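Local coordinates for protein DNA polymerase II large subunit (PDB 7OEC) that is the intein of an archaeal DNA polymerase II large subunit, which probably excises itself by protein splicing and joins the flanking polymerase segments, at residues A[7-12]-A[160-165]; A[66-71]-A[152-157]; A[75-80]-A[91-96]; A[112-117]-A[133-138]. The protein carries 2 engineered substitutions. All coordinates share one frame; numbering follows the deposited sequence.

In the fold
The four contacts lie in one all-beta chain of the compact intein splicing fold. Contact 1 joins strand 10-15 near the start to strand 158-161 near the end, so that the two ends of the chain meet and the loop closed there holds the other three. Contact 2 pairs strands 61-74 and 147-153 in the large curled sheet, its centre about 15 Å from that of contact 1. Inside its loop come contact 3, in the hairpin of strands 79-84 and 89-93, and then contact 4, where a loop meets strand 130-141. Contacts 3 and 4 share a four-stranded sheet and touch through Ile80 and Ile138. Contacts 2 and 4 lie on opposite sides of the chain's centre, their centres about 26 Å apart.

Contact 1 (A[7-12]-A[160-165]); sequences GDTRIL and IINENI
The guanidinium of Arg10 lies over the side-chain amide of Asn162, the two planes only 12° apart. Asn162 OD1 sits 3.0 Å above the guanidinium plane of Arg10, over its centre, while the backbone carbonyl of Asp8 and a water lie at its edge, in plane. This is a stack, and the bonds of the guanidinium run outward in its own plane: NH1 of Arg10 donates to Asp8 O at 2.9 Å, and NH2 donates to the water beside Glu163. Bends at chi2 (78°) and chi3 (63°) fold the arginine chain back over the amide. Asn162 OD1 meanwhile accepts the backbone N of Arg10 at 2.8 Å, nearly in line with its C=O bond, so a positive group lies over an oxygen already held by an amide proton and would probably polarise it. An alanine in place of Arg10 would probably uncover the face of the Asn162 amide and leave Asp8 O without its guanidinium donor.

The other amide end is held as well: Asn162 ND2 donates to Ser89 O and to a water shared with Thr9 OG1; that hydroxyl is also hydrogen-bonded to Pro6 O. Asparagine suits this place because it offers an acceptor and a donor together. Asn162 N returns a 2.8 Å bond to Arg10 O, and Leu12 N reaches Ile160 O at 3.0 Å. Beside these bonds, Thr9 CG2 rests 4.0 Å from Ile161 CB. A single beta bridge, Ile11 with Ile161, thus joins strand 10-15 to strand 158-161, just before the 161-165 turn with its G1 beta bulge, within the buried heart of the intein fold.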
# COMPACT_ATOMS: atom_id res chain seq x y z
N GLY A 7 0.60 10.46 1.04
CA GLY A 7 1.78 10.53 0.20
C GLY A 7 3.06 10.12 0.87
O GLY A 7 4.00 9.74 0.17
N ASP A 8 3.14 10.18 2.20
CA ASP A 8 4.37 9.77 2.88
C ASP A 8 4.46 8.26 3.09
O ASP A 8 5.46 7.78 3.62
CB ASP A 8 4.56 10.54 4.19
CG ASP A 8 3.51 10.24 5.25
OD1 ASP A 8 2.62 9.41 5.01
OD2 ASP A 8 3.59 10.85 6.37
N THR A 9 3.48 7.50 2.63
CA THR A 9 3.56 6.05 2.68
C THR A 9 4.69 5.59 1.79
O THR A 9 4.84 6.06 0.66
CB THR A 9 2.25 5.48 2.14
OG1 THR A 9 1.13 5.92 2.90
CG2 THR A 9 2.25 3.97 2.15
N ARG A 10 5.49 4.65 2.30
CA ARG A 10 6.59 4.12 1.52
C ARG A 10 6.13 2.85 0.82
O ARG A 10 5.32 2.08 1.36
CB ARG A 10 7.81 3.83 2.39
CG ARG A 10 8.58 5.08 2.80
CD ARG A 10 7.91 5.82 3.92
NE ARG A 10 7.82 5.05 5.16
CZ ARG A 10 6.84 5.19 6.07
NH1 ARG A 10 5.84 6.08 5.88
NH2 ARG A 10 6.86 4.41 7.16
N ILE A 11 6.65 2.64 -0.38
CA ILE A 11 6.33 1.45 -1.14
C ILE A 11 7.59 0.80 -1.72
O ILE A 11 8.52 1.49 -2.15
CB ILE A 11 5.31 1.79 -2.25
CG1 ILE A 11 4.82 0.52 -2.92
CG2 ILE A 11 5.88 2.79 -3.15
CD1 ILE A 11 3.55 0.75 -3.73
N LEU A 12 7.62 -0.54 -1.69
CA LEU A 12 8.76 -1.30 -2.18
C LEU A 12 8.66 -1.49 -3.68
O LEU A 12 7.68 -2.04 -4.20
CB LEU A 12 8.79 -2.65 -1.49
CG LEU A 12 10.01 -3.54 -1.75
CD1 LEU A 12 11.29 -2.87 -1.28
CD2 LEU A 12 9.82 -4.91 -1.11
N ILE A 160 3.64 -3.73 -0.96
CA ILE A 160 4.40 -3.92 0.27
C ILE A 160 4.83 -2.54 0.75
O ILE A 160 5.61 -1.86 0.08
CB ILE A 160 5.58 -4.87 0.04
CG1 ILE A 160 5.01 -6.23 -0.44
CG2 ILE A 160 6.37 -5.02 1.33
CD1 ILE A 160 6.01 -7.21 -0.82
N ILE A 161 4.28 -2.10 1.88
CA ILE A 161 4.37 -0.70 2.25
C ILE A 161 5.04 -0.51 3.61
O ILE A 161 5.07 -1.40 4.45
CB ILE A 161 3.02 0.02 2.23
CG1 ILE A 161 2.06 -0.56 3.24
CG2 ILE A 161 2.47 0.06 0.78
CD1 ILE A 161 0.82 0.32 3.45
N ASN A 162 5.58 0.67 3.81
CA ASN A 162 6.18 1.06 5.08
C ASN A 162 7.14 -0.04 5.52
O ASN A 162 8.03 -0.40 4.73
CB ASN A 162 5.11 1.45 6.07
CG ASN A 162 4.37 2.69 5.63
OD1 ASN A 162 4.78 3.37 4.70
ND2 ASN A 162 3.26 2.98 6.30
N GLU A 163 7.04 -0.54 6.75
CA GLU A 163 7.94 -1.56 7.26
C GLU A 163 7.48 -2.93 6.78
O GLU A 163 7.09 -3.81 7.55
CB GLU A 163 8.01 -1.50 8.78
CG GLU A 163 8.41 -0.11 9.28
CD GLU A 163 7.22 0.79 9.72
OE1 GLU A 163 6.08 0.54 9.29
OE2 GLU A 163 7.46 1.76 10.51
N ASN A 164 7.55 -3.10 5.45
CA ASN A 164 7.42 -4.41 4.82
C ASN A 164 6.03 -5.04 5.01
O ASN A 164 5.88 -6.27 5.03
CB ASN A 164 8.54 -5.36 5.26
CG ASN A 164 9.93 -4.89 4.90
OD1 ASN A 164 10.17 -3.77 4.48
ND2 ASN A 164 10.85 -5.76 5.07
N ILE A 165 4.99 -4.20 5.02
CA ILE A 165 3.62 -4.61 5.30
C ILE A 165 2.90 -4.99 4.02
O ILE A 165 2.83 -4.19 3.09
CB ILE A 165 2.87 -3.48 6.02
CG1 ILE A 165 3.45 -3.26 7.42
CG2 ILE A 165 1.39 -3.79 6.09
CD1 ILE A 165 3.20 -1.87 7.95
O HOH W 1 1.05 4.91 5.62
O HOH W 2 5.27 3.69 9.17
O HOH W 3 5.16 -2.78 -3.15

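Contact 2 (A[66-71]-A[152-157]); sequences DIEEVI and NAKKYH
Asn152 and Glu68 lie side by side and point the same way, but their backbones make the bond: Glu68 N donates to Asn152 O at 2.8 Å. Two further main-chain bonds flank it. Lys154 N reaches Asp66 O at 2.9 Å and is almost straight at 174°, and Asn152 N donates to Glu69 O at 3.0 Å. Ile67 and Ala153 form an antiparallel non-hydrogen-bonded pair, whose small and branched apolar side chains share the sheet face packed on Val52.

The polar side chains find their partners mainly through water or farther along the chain. Asn152 is modelled in two conformers, and its side-chain contacts hold for one of them, so they are less certain. In it, ND2 of Asn152 donates to a water at 2.9 Å, which in turn gives a weak bond to Glu69 OE1, whereas Asn152 OD1 accepts from Gln169 NE2. With CG anti to the backbone N (chi1 -177°), the amide runs alongside the Glu68 chain. Asn152 ND2 comes to 3.2 Å from Glu68 OE1, yet the angle is too poor for a bond. Gln169 also accepts from Ala153 N through OE1, and His157 ND1 gives a weak bond to Ala153 O. Asp66 OD1 has a salt bridge to Lys51.

Lys154 NZ stays 5.4 Å from Glu68 OE1, too far for a salt bridge, though the opposite charges probably attract. A zinc ion lies about 4 Å from the Glu68 side chain. The chemistry implies that the strand pairing rests on direct main-chain bonds, while Ala153 N and, in the conformer given, Asn152 OD1 tie this surface-lying pairing to Gln169, the last residue.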
# COMPACT_ATOMS: atom_id res chain seq x y z
N ASP A 66 4.17 -4.76 -13.16
CA ASP A 66 4.20 -3.43 -13.74
C ASP A 66 3.25 -2.48 -13.00
O ASP A 66 2.24 -2.88 -12.44
CB ASP A 66 3.81 -3.50 -15.21
CG ASP A 66 4.95 -4.04 -16.08
OD1 ASP A 66 6.13 -3.81 -15.70
OD2 ASP A 66 4.68 -4.66 -17.13
N ILE A 67 3.61 -1.21 -12.99
CA ILE A 67 2.75 -0.15 -12.50
C ILE A 67 2.03 0.45 -13.71
O ILE A 67 2.68 0.98 -14.62
CB ILE A 67 3.58 0.91 -11.77
CG1 ILE A 67 4.33 0.33 -10.56
CG2 ILE A 67 2.65 2.04 -11.39
CD1 ILE A 67 5.47 1.18 -10.10
N GLU A 68 0.70 0.33 -13.74
CA GLU A 68 -0.08 0.82 -14.87
C GLU A 68 -0.31 2.32 -14.79
O GLU A 68 -0.28 3.00 -15.83
CB GLU A 68 -1.42 0.07 -14.91
CG GLU A 68 -2.20 0.24 -16.17
CD GLU A 68 -3.01 -1.00 -16.50
OE1 GLU A 68 -3.00 -1.94 -15.66
OE2 GLU A 68 -3.63 -1.04 -17.60
N GLU A 69 -0.51 2.86 -13.58
CA GLU A 69 -0.70 4.30 -13.41
C GLU A 69 -0.50 4.65 -11.95
O GLU A 69 -0.58 3.79 -11.07
CB GLU A 69 -2.06 4.77 -13.90
CG GLU A 69 -3.18 4.21 -13.11
CD GLU A 69 -4.55 4.53 -13.74
OE1 GLU A 69 -4.75 4.30 -14.95
OE2 GLU A 69 -5.42 5.03 -13.03
N VAL A 70 -0.20 5.92 -11.71
CA VAL A 70 -0.16 6.49 -10.37
C VAL A 70 -1.14 7.65 -10.35
O VAL A 70 -1.31 8.36 -11.34
CB VAL A 70 1.29 6.93 -10.05
CG1 VAL A 70 2.20 5.74 -10.00
CG2 VAL A 70 1.82 7.89 -11.12
N ILE A 71 -1.80 7.85 -9.22
CA ILE A 71 -2.94 8.74 -9.12
C ILE A 71 -2.76 9.65 -7.91
O ILE A 71 -2.35 9.20 -6.84
CB ILE A 71 -4.26 7.95 -9.01
CG1 ILE A 71 -4.39 7.01 -10.20
CG2 ILE A 71 -5.46 8.95 -8.83
CD1 ILE A 71 -5.45 5.98 -10.03
N ASN A 152 -2.10 1.63 -9.56
CA ASN A 152 -2.65 0.37 -10.04
C ASN A 152 -1.49 -0.49 -10.49
O ASN A 152 -0.72 -0.11 -11.37
CB ASN A 152 -3.61 0.52 -11.22
CG ASN A 152 -4.21 -0.86 -11.66
OD1 ASN A 152 -4.53 -1.74 -10.83
ND2 ASN A 152 -4.39 -1.03 -12.96
N ALA A 153 -1.36 -1.64 -9.84
CA ALA A 153 -0.35 -2.64 -10.12
C ALA A 153 -0.99 -3.72 -10.96
O ALA A 153 -2.03 -4.26 -10.59
CB ALA A 153 0.12 -3.31 -8.83
N LYS A 154 -0.31 -4.11 -12.02
CA LYS A 154 -0.87 -5.07 -12.96
C LYS A 154 -1.07 -6.42 -12.28
O LYS A 154 -0.17 -6.93 -11.62
CB LYS A 154 0.09 -5.20 -14.14
CG LYS A 154 -0.41 -6.07 -15.29
CD LYS A 154 -0.55 -5.25 -16.58
CE LYS A 154 -0.90 -6.09 -17.78
NZ LYS A 154 -0.51 -5.34 -19.05
N LYS A 155 -2.25 -7.00 -12.43
CA LYS A 155 -2.54 -8.38 -12.03
C LYS A 155 -2.83 -8.62 -10.54
O LYS A 155 -3.94 -9.01 -10.16
CB LYS A 155 -1.48 -9.38 -12.57
CG LYS A 155 -1.85 -10.83 -12.37
CD LYS A 155 -0.90 -11.77 -13.12
CE LYS A 155 -1.13 -13.19 -12.71
N TYR A 156 -1.86 -8.43 -9.66
CA TYR A 156 -1.99 -8.88 -8.27
C TYR A 156 -2.69 -7.89 -7.33
O TYR A 156 -3.37 -8.27 -6.35
CB TYR A 156 -0.59 -9.16 -7.74
CG TYR A 156 0.13 -10.19 -8.55
CD1 TYR A 156 -0.26 -11.52 -8.53
CD2 TYR A 156 1.13 -9.83 -9.41
CE1 TYR A 156 0.37 -12.43 -9.31
CE2 TYR A 156 1.72 -10.73 -10.20
CZ TYR A 156 1.37 -12.04 -10.13
OH TYR A 156 2.02 -12.95 -10.93
N HIS A 157 -2.52 -6.61 -7.60
CA HIS A 157 -3.19 -5.55 -6.85
C HIS A 157 -2.87 -5.56 -5.36
O HIS A 157 -3.68 -5.09 -4.56
CB HIS A 157 -4.71 -5.51 -7.07
CG HIS A 157 -5.12 -5.54 -8.51
ND1 HIS A 157 -4.47 -4.85 -9.52
CD2 HIS A 157 -6.10 -6.25 -9.11
CE1 HIS A 157 -5.06 -5.10 -10.67
NE2 HIS A 157 -6.02 -5.99 -10.46
O HOH W 4 -4.54 1.45 -14.53

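Contact 3 (A[75-80]-A[91-96]); sequences ATDHLI and ETTVDH
Asp77 reaches across to Thr93 and Val94 at the end of strand 89-93. Its CB lies 4.1 Å from Val94 CG2, and CG approaches the same methyl. At the tip Asp77 OD1 accepts Val94 N at 3.2 Å, a nearly straight bond (168°) that arrives from above the carboxylate plane; OD1 also brushes Thr93 CB. OD2 accepts from a water that also meets Thr93 OG1 and accepts a hydrogen bond from Asp95 N; Thr93 OG1 is itself hydrogen-bonded to Ala4 N. The Asp77 chi1 of 62° sets CG between the backbone N and carbonyl carbon, turning the carboxylate toward the type I turn 93-96. A leucine in place of Asp77 would probably leave Val94 N without this acceptor and the bridging water without one of its partners.

Val94 suits its site by being branched: Val94 CG1 lies against His78 O (3.0 Å) and also reaches Ile80 CG1, while CG2 faces the aspartate. The hairpin is fastened by Ile80 N to Thr92 O (2.9 Å) and Thr92 N to Ile80 O (3.0 Å). Strand 79-84 lies between strands 89-93 and 130-141, Ile80 packing on Ile138 and Phe140, Leu79 on Pro6 of strand 5-6.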
# COMPACT_ATOMS: atom_id res chain seq x y z
N ALA A 75 -7.92 15.00 -1.05
CA ALA A 75 -8.26 14.30 0.16
C ALA A 75 -9.69 14.66 0.56
O ALA A 75 -10.07 15.83 0.55
CB ALA A 75 -7.27 14.71 1.25
N THR A 76 -10.50 13.66 0.87
CA THR A 76 -11.84 13.89 1.37
C THR A 76 -12.01 13.20 2.71
O THR A 76 -12.32 13.83 3.73
CB THR A 76 -12.83 13.38 0.29
OG1 THR A 76 -12.66 11.98 0.10
CG2 THR A 76 -12.56 14.08 -1.08
N ASP A 77 -11.69 11.94 2.78
CA ASP A 77 -12.16 11.25 3.96
C ASP A 77 -11.05 11.18 5.00
O ASP A 77 -9.92 11.62 4.81
CB ASP A 77 -12.86 9.93 3.60
CG ASP A 77 -11.96 8.94 2.91
OD1 ASP A 77 -10.98 8.55 3.60
OD2 ASP A 77 -12.24 8.53 1.74
N HIS A 78 -11.46 10.77 6.18
CA HIS A 78 -10.52 10.54 7.24
C HIS A 78 -9.60 9.41 6.83
O HIS A 78 -9.88 8.60 5.93
CB HIS A 78 -11.24 10.09 8.49
CG HIS A 78 -11.96 11.18 9.20
ND1 HIS A 78 -12.77 12.10 8.55
CD2 HIS A 78 -11.97 11.53 10.51
CE1 HIS A 78 -13.24 12.97 9.43
NE2 HIS A 78 -12.81 12.61 10.63
N LEU A 79 -8.50 9.36 7.49
CA LEU A 79 -7.68 8.19 7.36
C LEU A 79 -7.85 7.34 8.60
O LEU A 79 -8.32 7.80 9.64
CB LEU A 79 -6.22 8.60 7.23
CG LEU A 79 -5.82 9.52 6.08
CD1 LEU A 79 -4.34 9.95 6.26
CD2 LEU A 79 -5.97 8.86 4.79
N ILE A 80 -7.45 6.09 8.47
CA ILE A 80 -7.30 5.17 9.58
C ILE A 80 -5.83 4.79 9.68
O ILE A 80 -5.20 4.45 8.67
CB ILE A 80 -8.21 3.94 9.40
CG1 ILE A 80 -9.68 4.41 9.34
CG2 ILE A 80 -8.02 2.96 10.54
CD1 ILE A 80 -10.59 3.30 9.13
N GLU A 91 -1.25 3.78 7.18
CA GLU A 91 -2.47 4.57 7.14
C GLU A 91 -3.12 4.42 5.78
O GLU A 91 -2.42 4.36 4.77
CB GLU A 91 -2.18 6.07 7.32
CG GLU A 91 -1.60 6.37 8.68
CD GLU A 91 -1.18 7.81 8.88
OE1 GLU A 91 -1.28 8.65 7.96
OE2 GLU A 91 -0.75 8.11 10.01
N THR A 92 -4.45 4.35 5.77
CA THR A 92 -5.20 4.30 4.52
C THR A 92 -6.47 5.12 4.64
O THR A 92 -6.88 5.49 5.74
CB THR A 92 -5.64 2.90 4.12
OG1 THR A 92 -6.67 2.43 5.02
CG2 THR A 92 -4.51 1.90 4.20
N THR A 93 -7.10 5.42 3.51
CA THR A 93 -8.42 6.01 3.63
C THR A 93 -9.43 5.03 4.24
O THR A 93 -9.22 3.81 4.30
CB THR A 93 -8.91 6.53 2.28
OG1 THR A 93 -8.89 5.45 1.37
CG2 THR A 93 -8.06 7.64 1.73
N VAL A 94 -10.56 5.58 4.72
CA VAL A 94 -11.44 4.82 5.62
C VAL A 94 -11.97 3.55 4.98
O VAL A 94 -12.25 2.59 5.69
CB VAL A 94 -12.59 5.69 6.15
CG1 VAL A 94 -12.04 6.76 6.89
CG2 VAL A 94 -13.46 6.19 5.04
N ASP A 95 -12.26 3.56 3.66
CA ASP A 95 -12.86 2.41 2.98
C ASP A 95 -11.84 1.60 2.19
O ASP A 95 -12.23 0.72 1.41
CB ASP A 95 -13.97 2.85 2.02
CG ASP A 95 -15.18 3.40 2.75
OD1 ASP A 95 -15.42 2.97 3.89
OD2 ASP A 95 -15.85 4.30 2.23
N HIS A 96 -10.57 1.89 2.35
CA HIS A 96 -9.54 1.24 1.58
C HIS A 96 -9.52 -0.24 1.93
O HIS A 96 -9.53 -0.59 3.11
CB HIS A 96 -8.18 1.81 1.98
CG HIS A 96 -7.08 1.55 0.99
ND1 HIS A 96 -6.47 0.32 0.84
CD2 HIS A 96 -6.48 2.38 0.11
CE1 HIS A 96 -5.53 0.41 -0.10
NE2 HIS A 96 -5.53 1.65 -0.56
O HOH W 5 -11.64 5.31 1.39

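Contact 4 (A[112-117]-A[133-138]); sequences FEVREG and VAVKKI
Gly117 N donates to Val135 O at 2.8 Å, in the carbonyl plane and on a lone pair. The glycine suits this place through its backbone: at phi 93° a CB would be jammed against the carbonyl oxygen of Glu116. Just before it, Glu116 CA also comes to within 3.6 Å of the same Val135 O, as a CA-H...O contact.

The apolar contacts come from Ile138, Val114 and Val135. Ile138 reaches over with its CD1, which touches Val114 O at 3.4 Å and lies near Glu116 N; CG1 is anti to the carbonyl carbon (chi1 -56°), and the extended chi2 carries the terminal methyl out to the loop. Ile138 N is buried here and has no partner in the model. Val114 CG1 meets Val135 CG2 at 4.2 Å, the two side chains crossing at about a right angle, so compact branched residues fit between loop and strand.

In the intein fold this is where the loop between strands 105-110 and 119-123 lies against strand 130-141 of the four-stranded antiparallel sheet. Lys136 and Lys137 both face Glu83 there, a classic beta bulge.

Glu116 extends along that bulge, its CD 3.4 Å from Lys136 O. Its OE2 remains 5.9 Å from Lys137 NZ. Arg115 NH1 bridges Phe112 O and Val114 O, each at 2.9 Å, which probably helps to hold the loop's shape, while Arg115 N is bonded to Asn118 OD1.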
# COMPACT_ATOMS: atom_id res chain seq x y z
N PHE A 112 -12.16 0.35 7.84
CA PHE A 112 -12.95 0.63 9.05
C PHE A 112 -13.49 -0.63 9.72
O PHE A 112 -13.96 -0.55 10.86
CB PHE A 112 -14.10 1.62 8.80
CG PHE A 112 -15.25 1.05 8.00
CD1 PHE A 112 -16.29 0.37 8.62
CD2 PHE A 112 -15.28 1.20 6.63
CE1 PHE A 112 -17.33 -0.17 7.87
CE2 PHE A 112 -16.30 0.65 5.88
CZ PHE A 112 -17.33 -0.03 6.50
N GLU A 113 -13.41 -1.77 9.05
CA GLU A 113 -13.84 -3.04 9.61
C GLU A 113 -12.71 -3.83 10.27
O GLU A 113 -12.98 -4.85 10.91
CB GLU A 113 -14.39 -3.93 8.51
CG GLU A 113 -15.60 -3.43 7.78
CD GLU A 113 -15.94 -4.29 6.46
OE1 GLU A 113 -15.06 -4.85 5.69
OE2 GLU A 113 -17.16 -4.38 6.20
N VAL A 114 -11.45 -3.40 10.09
CA VAL A 114 -10.34 -4.06 10.75
C VAL A 114 -10.48 -3.85 12.25
O VAL A 114 -10.94 -2.79 12.70
CB VAL A 114 -9.01 -3.51 10.21
CG1 VAL A 114 -7.80 -4.12 10.93
CG2 VAL A 114 -8.87 -3.80 8.71
N ARG A 115 -10.07 -4.86 13.03
CA ARG A 115 -10.17 -4.82 14.48
C ARG A 115 -8.82 -5.06 15.13
O ARG A 115 -7.97 -5.77 14.58
CB ARG A 115 -11.13 -5.89 15.00
CG ARG A 115 -12.61 -5.67 14.50
CD ARG A 115 -13.18 -4.38 15.14
NE ARG A 115 -14.51 -3.98 14.66
CZ ARG A 115 -14.77 -3.01 13.77
NH1 ARG A 115 -13.79 -2.29 13.20
NH2 ARG A 115 -16.03 -2.74 13.45
N GLU A 116 -8.64 -4.47 16.31
CA GLU A 116 -7.49 -4.82 17.11
C GLU A 116 -7.42 -6.34 17.27
O GLU A 116 -8.44 -7.00 17.51
CB GLU A 116 -7.56 -4.15 18.48
CG GLU A 116 -7.22 -2.72 18.47
CD GLU A 116 -7.35 -2.11 19.88
OE1 GLU A 116 -7.49 -2.87 20.88
OE2 GLU A 116 -7.34 -0.88 19.99
N GLY A 117 -6.21 -6.87 17.14
CA GLY A 117 -5.96 -8.28 17.22
C GLY A 117 -5.99 -8.98 15.90
O GLY A 117 -5.58 -10.15 15.83
N VAL A 133 2.04 -10.17 12.49
CA VAL A 133 2.01 -9.17 13.56
C VAL A 133 0.56 -8.76 13.81
O VAL A 133 -0.21 -8.54 12.87
CB VAL A 133 2.88 -7.91 13.29
CG1 VAL A 133 4.37 -8.29 13.25
CG2 VAL A 133 2.46 -7.18 12.06
N ALA A 134 0.20 -8.61 15.06
CA ALA A 134 -1.16 -8.21 15.38
C ALA A 134 -1.36 -6.69 15.32
O ALA A 134 -0.46 -5.90 15.61
CB ALA A 134 -1.50 -8.71 16.78
N VAL A 135 -2.57 -6.28 14.93
CA VAL A 135 -2.98 -4.88 15.08
C VAL A 135 -3.15 -4.60 16.56
O VAL A 135 -3.94 -5.26 17.25
CB VAL A 135 -4.29 -4.60 14.32
CG1 VAL A 135 -4.74 -3.16 14.54
CG2 VAL A 135 -4.12 -4.84 12.82
N LYS A 136 -2.43 -3.59 17.05
CA LYS A 136 -2.43 -3.24 18.46
C LYS A 136 -3.31 -2.04 18.76
O LYS A 136 -4.00 -2.00 19.79
CB LYS A 136 -0.99 -3.00 18.95
CG LYS A 136 -0.87 -2.67 20.45
CD LYS A 136 0.58 -2.49 20.92
CE LYS A 136 1.27 -1.31 20.20
NZ LYS A 136 0.52 0.03 20.24
N LYS A 137 -3.38 -1.11 17.81
CA LYS A 137 -4.17 0.09 18.04
C LYS A 137 -4.65 0.63 16.70
O LYS A 137 -3.92 0.57 15.72
CB LYS A 137 -3.36 1.19 18.73
CG LYS A 137 -4.24 2.33 19.20
CD LYS A 137 -3.43 3.39 19.93
CE LYS A 137 -4.32 4.54 20.46
NZ LYS A 137 -4.97 4.22 21.80
N ILE A 138 -5.85 1.18 16.69
CA ILE A 138 -6.43 1.76 15.49
C ILE A 138 -6.88 3.17 15.84
O ILE A 138 -7.52 3.39 16.87
CB ILE A 138 -7.62 0.93 15.00
CG1 ILE A 138 -7.14 -0.49 14.77
CG2 ILE A 138 -8.19 1.54 13.70
CD1 ILE A 138 -8.24 -1.39 14.28